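RNA-dependent RNA polymerase (Toscana virus, PDB 6QW0) probably cleaves host mRNAs near their caps through a manganese-dependent cap-snatching endonuclease domain, supplying primers for viral transcription. Local coordinates at residues A[109-114]-A[147-152]; A[124-129]-A[163-168]. One frame throughout, in Å; residues are numbered along the deposited sequence.

Interaction 1 of 2, residues A[109-114]-A[147-152]. With MN3 (manganese (III) ion), chain C.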
# COMPACT_ATOMS: atom_id res chain seq x y z
N ASP A 109 -2.03 -19.86 3.08
CA ASP A 109 -1.84 -19.90 1.64
C ASP A 109 -2.76 -18.92 0.92
O ASP A 109 -2.44 -18.47 -0.18
CB ASP A 109 -2.09 -21.31 1.11
CG ASP A 109 -1.00 -22.28 1.50
OD1 ASP A 109 0.18 -22.01 1.20
OD2 ASP A 109 -1.33 -23.31 2.11
N PHE A 110 -3.89 -18.58 1.53
CA PHE A 110 -4.92 -17.79 0.86
C PHE A 110 -5.00 -16.37 1.40
O PHE A 110 -5.94 -15.64 1.06
CB PHE A 110 -6.27 -18.51 0.98
CG PHE A 110 -6.23 -19.92 0.50
CD1 PHE A 110 -5.87 -20.20 -0.81
CD2 PHE A 110 -6.51 -20.98 1.35
CE1 PHE A 110 -5.82 -21.51 -1.27
CE2 PHE A 110 -6.46 -22.29 0.89
CZ PHE A 110 -6.11 -22.55 -0.42
N GLN A 111 -4.03 -15.96 2.21
CA GLN A 111 -3.89 -14.55 2.53
C GLN A 111 -3.41 -13.78 1.30
O GLN A 111 -2.69 -14.31 0.45
CB GLN A 111 -2.90 -14.35 3.67
CG GLN A 111 -3.43 -14.78 5.02
CD GLN A 111 -2.57 -14.24 6.16
OE1 GLN A 111 -1.38 -14.58 6.25
NE2 GLN A 111 -3.15 -13.42 7.01
N SER A 112 -3.79 -12.51 1.23
CA SER A 112 -3.53 -11.67 0.06
C SER A 112 -3.10 -10.28 0.48
O SER A 112 -3.91 -9.34 0.53
CB SER A 112 -4.76 -11.61 -0.85
OG SER A 112 -4.51 -10.84 -2.01
N PRO A 113 -1.81 -10.09 0.77
CA PRO A 113 -1.30 -8.74 1.04
C PRO A 113 -1.43 -7.87 -0.20
O PRO A 113 -1.68 -8.34 -1.31
CB PRO A 113 0.18 -8.96 1.39
CG PRO A 113 0.38 -10.47 1.41
CD PRO A 113 -0.72 -11.07 0.60
N ASP A 114 -1.26 -6.56 -0.02
CA ASP A 114 -1.49 -5.63 -1.13
C ASP A 114 -0.52 -5.85 -2.28
O ASP A 114 -0.88 -5.64 -3.45
CB ASP A 114 -1.40 -4.18 -0.65
CG ASP A 114 -2.66 -3.74 0.08
OD1 ASP A 114 -3.76 -3.88 -0.48
OD2 ASP A 114 -2.55 -3.29 1.24
N ILE A 147 1.63 -6.01 10.47
CA ILE A 147 2.76 -6.92 10.67
C ILE A 147 2.29 -8.19 11.35
O ILE A 147 2.58 -9.31 10.90
CB ILE A 147 3.89 -6.24 11.48
CG1 ILE A 147 4.54 -5.14 10.64
CG2 ILE A 147 4.93 -7.27 11.91
CD1 ILE A 147 5.56 -4.34 11.41
N ALA A 148 1.49 -8.05 12.41
CA ALA A 148 0.96 -9.22 13.10
C ALA A 148 0.11 -10.09 12.19
O ALA A 148 0.10 -11.32 12.34
CB ALA A 148 0.14 -8.79 14.32
N LYS A 149 -0.60 -9.48 11.24
CA LYS A 149 -1.51 -10.23 10.39
C LYS A 149 -0.76 -11.12 9.40
O LYS A 149 -1.23 -12.21 9.08
CB LYS A 149 -2.43 -9.26 9.65
CG LYS A 149 -3.42 -9.92 8.70
CD LYS A 149 -4.19 -8.86 7.92
CE LYS A 149 -5.29 -9.47 7.08
NZ LYS A 149 -6.40 -9.99 7.93
N TYR A 150 0.41 -10.68 8.93
CA TYR A 150 1.11 -11.37 7.86
C TYR A 150 2.42 -12.02 8.27
O TYR A 150 3.01 -12.74 7.46
CB TYR A 150 1.37 -10.40 6.70
CG TYR A 150 0.09 -10.00 6.02
CD1 TYR A 150 -0.65 -10.94 5.33
CD2 TYR A 150 -0.40 -8.70 6.11
CE1 TYR A 150 -1.85 -10.61 4.71
CE2 TYR A 150 -1.60 -8.36 5.49
CZ TYR A 150 -2.31 -9.31 4.79
OH TYR A 150 -3.49 -8.99 4.19
N GLU A 151 2.89 -11.80 9.50
CA GLU A 151 4.24 -12.20 9.87
C GLU A 151 4.41 -13.72 9.87
O GLU A 151 5.47 -14.22 9.48
CB GLU A 151 4.62 -11.63 11.25
CG GLU A 151 3.67 -12.02 12.35
CD GLU A 151 4.34 -12.16 13.70
OE1 GLU A 151 5.53 -12.52 13.74
OE2 GLU A 151 3.67 -11.89 14.72
N ILE A 152 3.39 -14.47 10.28
CA ILE A 152 3.50 -15.93 10.30
C ILE A 152 3.64 -16.47 8.88
O ILE A 152 4.53 -17.28 8.59
CB ILE A 152 2.29 -16.56 11.02
CG1 ILE A 152 2.39 -16.35 12.53
CG2 ILE A 152 2.18 -18.05 10.69
CD1 ILE A 152 1.27 -17.02 13.32
MN MN3 C . -4.20 -3.07 2.76
O HOH W 1 0.09 -14.91 8.52
O HOH W 2 -6.32 -12.54 6.63
O HOH W 3 -5.23 -11.15 3.41
O HOH W 4 -6.00 -4.49 2.18
O HOH W 5 -5.81 -3.13 4.48
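Tyr150 of the helix lies against Gln111 and Pro113 of the loop. Its ring is sandwiched. Pro113 CB sits over one face, with a CH-pi distance of 4.3 Å to the ring centroid of Tyr150. Lys149 CG lies over the opposite face, so the ring is held between a proline of the loop and its own helix neighbour. Pro113 CG adds an apolar contact of 4.0 Å to Tyr150 CE1.

Gln111 reaches past this ring to the helix backbone. Beyond CG its chain is extended (chi2 -166°), which carries the amide to the carbonyl of Lys149. NE2 of Gln111 donates to Lys149 O at 3.1 Å, and the bond is nearly straight at 168°. The acceptor is in the amide plane, but the donor stands above the carbonyl plane. The Gln111 amide is turned 38° from the Tyr150 ring. Water 1 lies within hydrogen-bonding distance of both Gln111 OE1 and Lys149 O. Water 3 joins Ser112 N to Tyr150 OH, at 2.9 Å from each of these two atoms.

Asp114 ends the loop at a bound manganese (III) ion, which it holds through OD2; this is probably the active site of the endonuclease. Phe94 of helix 94-98 touches Gln111, Pro113 and Tyr150. Glu128 of strand 124-131 touches Pro113 and Tyr150. The contact itself joins helix 136-157 to the loop leading into strand 115-118.

Interaction 2 of 2, residues A[124-129]-A[163-168]. With MN3 (manganese (III) ion), chain C.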
# COMPACT_ATOMS: atom_id res chain seq x y z
N VAL A 124 11.71 -11.91 -2.33
CA VAL A 124 10.28 -11.61 -2.43
C VAL A 124 9.97 -10.46 -1.48
O VAL A 124 10.36 -10.49 -0.31
CB VAL A 124 9.41 -12.83 -2.11
CG1 VAL A 124 7.94 -12.43 -2.15
CG2 VAL A 124 9.70 -13.97 -3.10
N TYR A 125 9.28 -9.45 -1.99
CA TYR A 125 8.93 -8.29 -1.19
C TYR A 125 7.42 -8.29 -0.98
O TYR A 125 6.66 -8.35 -1.95
CB TYR A 125 9.42 -7.00 -1.86
CG TYR A 125 10.93 -7.00 -2.04
CD1 TYR A 125 11.77 -6.54 -1.04
CD2 TYR A 125 11.51 -7.53 -3.19
CE1 TYR A 125 13.15 -6.57 -1.19
CE2 TYR A 125 12.89 -7.57 -3.35
CZ TYR A 125 13.70 -7.09 -2.35
OH TYR A 125 15.07 -7.13 -2.51
N VAL A 126 7.00 -8.27 0.28
CA VAL A 126 5.58 -8.26 0.63
C VAL A 126 5.27 -6.88 1.19
O VAL A 126 5.96 -6.41 2.10
CB VAL A 126 5.25 -9.37 1.64
CG1 VAL A 126 3.81 -9.26 2.12
CG2 VAL A 126 5.51 -10.76 1.03
N VAL A 127 4.27 -6.21 0.61
CA VAL A 127 3.94 -4.83 0.97
C VAL A 127 2.46 -4.77 1.35
O VAL A 127 1.61 -5.28 0.63
CB VAL A 127 4.24 -3.84 -0.17
CG1 VAL A 127 4.01 -2.41 0.30
CG2 VAL A 127 5.67 -4.00 -0.67
N GLU A 128 2.17 -4.15 2.49
CA GLU A 128 0.78 -4.01 2.93
C GLU A 128 0.50 -2.54 3.22
O GLU A 128 1.30 -1.88 3.89
CB GLU A 128 0.48 -4.87 4.16
CG GLU A 128 -0.94 -4.70 4.68
CD GLU A 128 -2.02 -5.15 3.70
OE1 GLU A 128 -1.76 -5.94 2.77
OE2 GLU A 128 -3.16 -4.71 3.88
N PHE A 129 -0.64 -2.06 2.70
CA PHE A 129 -1.11 -0.69 2.89
C PHE A 129 -2.22 -0.67 3.93
O PHE A 129 -3.03 -1.59 4.02
CB PHE A 129 -1.68 -0.09 1.60
CG PHE A 129 -0.82 -0.26 0.36
CD1 PHE A 129 0.54 0.01 0.36
CD2 PHE A 129 -1.42 -0.64 -0.83
CE1 PHE A 129 1.29 -0.14 -0.81
CE2 PHE A 129 -0.67 -0.78 -2.00
CZ PHE A 129 0.68 -0.54 -1.98
N ILE A 163 12.15 -13.13 2.24
CA ILE A 163 11.09 -12.13 2.17
C ILE A 163 11.50 -10.91 2.98
O ILE A 163 12.05 -11.05 4.07
CB ILE A 163 9.75 -12.71 2.70
CG1 ILE A 163 9.23 -13.81 1.78
CG2 ILE A 163 8.69 -11.58 2.87
CD1 ILE A 163 8.03 -14.56 2.37
N SER A 164 11.21 -9.72 2.45
CA SER A 164 11.23 -8.50 3.25
C SER A 164 9.80 -7.99 3.34
O SER A 164 9.10 -7.94 2.32
CB SER A 164 12.15 -7.44 2.63
OG SER A 164 13.50 -7.87 2.66
N LEU A 165 9.35 -7.65 4.56
CA LEU A 165 7.96 -7.26 4.80
C LEU A 165 7.90 -5.76 5.03
O LEU A 165 8.51 -5.25 5.98
CB LEU A 165 7.38 -8.00 6.01
CG LEU A 165 5.99 -7.58 6.49
CD1 LEU A 165 4.93 -7.77 5.40
CD2 LEU A 165 5.61 -8.38 7.74
N TYR A 166 7.15 -5.05 4.18
CA TYR A 166 7.05 -3.59 4.25
C TYR A 166 5.61 -3.18 4.49
O TYR A 166 4.68 -3.79 3.96
CB TYR A 166 7.56 -2.93 2.96
CG TYR A 166 9.06 -2.94 2.79
CD1 TYR A 166 9.87 -2.14 3.60
CD2 TYR A 166 9.66 -3.77 1.84
CE1 TYR A 166 11.25 -2.14 3.45
CE2 TYR A 166 11.04 -3.79 1.68
CZ TYR A 166 11.83 -2.99 2.50
OH TYR A 166 13.19 -2.98 2.35
N ILE A 167 5.43 -2.11 5.27
CA ILE A 167 4.12 -1.58 5.64
C ILE A 167 4.09 -0.10 5.33
O ILE A 167 5.09 0.59 5.56
CB ILE A 167 3.82 -1.77 7.14
CG1 ILE A 167 4.09 -3.21 7.58
CG2 ILE A 167 2.39 -1.35 7.46
CD1 ILE A 167 3.14 -4.25 7.02
N ILE A 168 2.96 0.40 4.82
CA ILE A 168 2.68 1.83 4.77
C ILE A 168 1.35 2.08 5.47
O ILE A 168 0.31 1.60 5.00
CB ILE A 168 2.63 2.39 3.34
CG1 ILE A 168 3.85 1.94 2.52
CG2 ILE A 168 2.56 3.91 3.37
CD1 ILE A 168 3.78 2.37 1.05
MN MN3 C . -4.20 -3.07 2.76
O HOH W 4 -6.00 -4.49 2.18
O HOH W 5 -5.81 -3.13 4.48
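Val124 to Phe129 pair in register with Ile163 to Ile168 as two parallel strands, their segment axes 18° apart. Five backbone hydrogen bonds join them, alternating in direction. Ser164, Tyr166 and Ile168 donate to the carbonyls of Val124, Val126 and Glu128. In return Val126 and Glu128 donate to Ser164 and Tyr166. The bond from Tyr166 N to Val126 O is 2.8 Å. CA-H...O contacts add to the pairing, such as Ile163 CA to Val124 O at 3.1 Å.

Apolar contacts form on both faces of the sheet. On the face of Val126, the two methyls of this residue divide the work. CG1, anti to the backbone N (chi1 174°), meets Leu165 CD1 at 3.8 Å, while CG2 of Val126 meets Ile163 CG2 at 3.8 Å. On the other face Tyr125 and Tyr166 run side by side and point the same way. Their rings meet at their edges, Tyr125 CD1 to Tyr166 CE2 at 3.9 Å. Phe129 CE1 touches Ile168 CD1 at 4.0 Å.

Glu128 and Phe129 also bind the metal. Glu128 bends at chi2 (64°), which turns its carboxylate away from Ile163-Ile168. OE2 of Glu128 binds manganese at 2.2 Å, and Phe129 O binds it at 2.3 Å. His79, Asp114 and waters 4 and 5 complete the site, an arrangement consistent with a PD-(D/E)XK nuclease.

The strands are the two arms of a right-handed beta-alpha-beta crossover. Helix 136-157 lies on the face of Glu128 and Ile167, where Ile147 touches Ile167. Helix 94-98 reaches Val126 through Phe94, and strand 115-118 flanks strand 124-131.

In the fold
From the N terminus, the loop 109-114 comes first and leads into strand 115-118. The chain then turns back along strand 124-131, runs through helix 136-157 and returns on strand 163-171. Interaction 1 closes a loop from 109-114 to the helix. Interaction 2 closes one from 124-129 to 163-168. The two loops cross, because the four segments alternate. Interaction 1 fastens the helix to the loop, and interaction 2 joins the two strands on either side of that helix in sequence. They meet at the manganese ion that Asp114, Glu128 and Phe129 share. There Asp114 OD2 probably accepts a hydrogen bond from Phe129 N, and Asp114 N probably donates to Glu128 OE1.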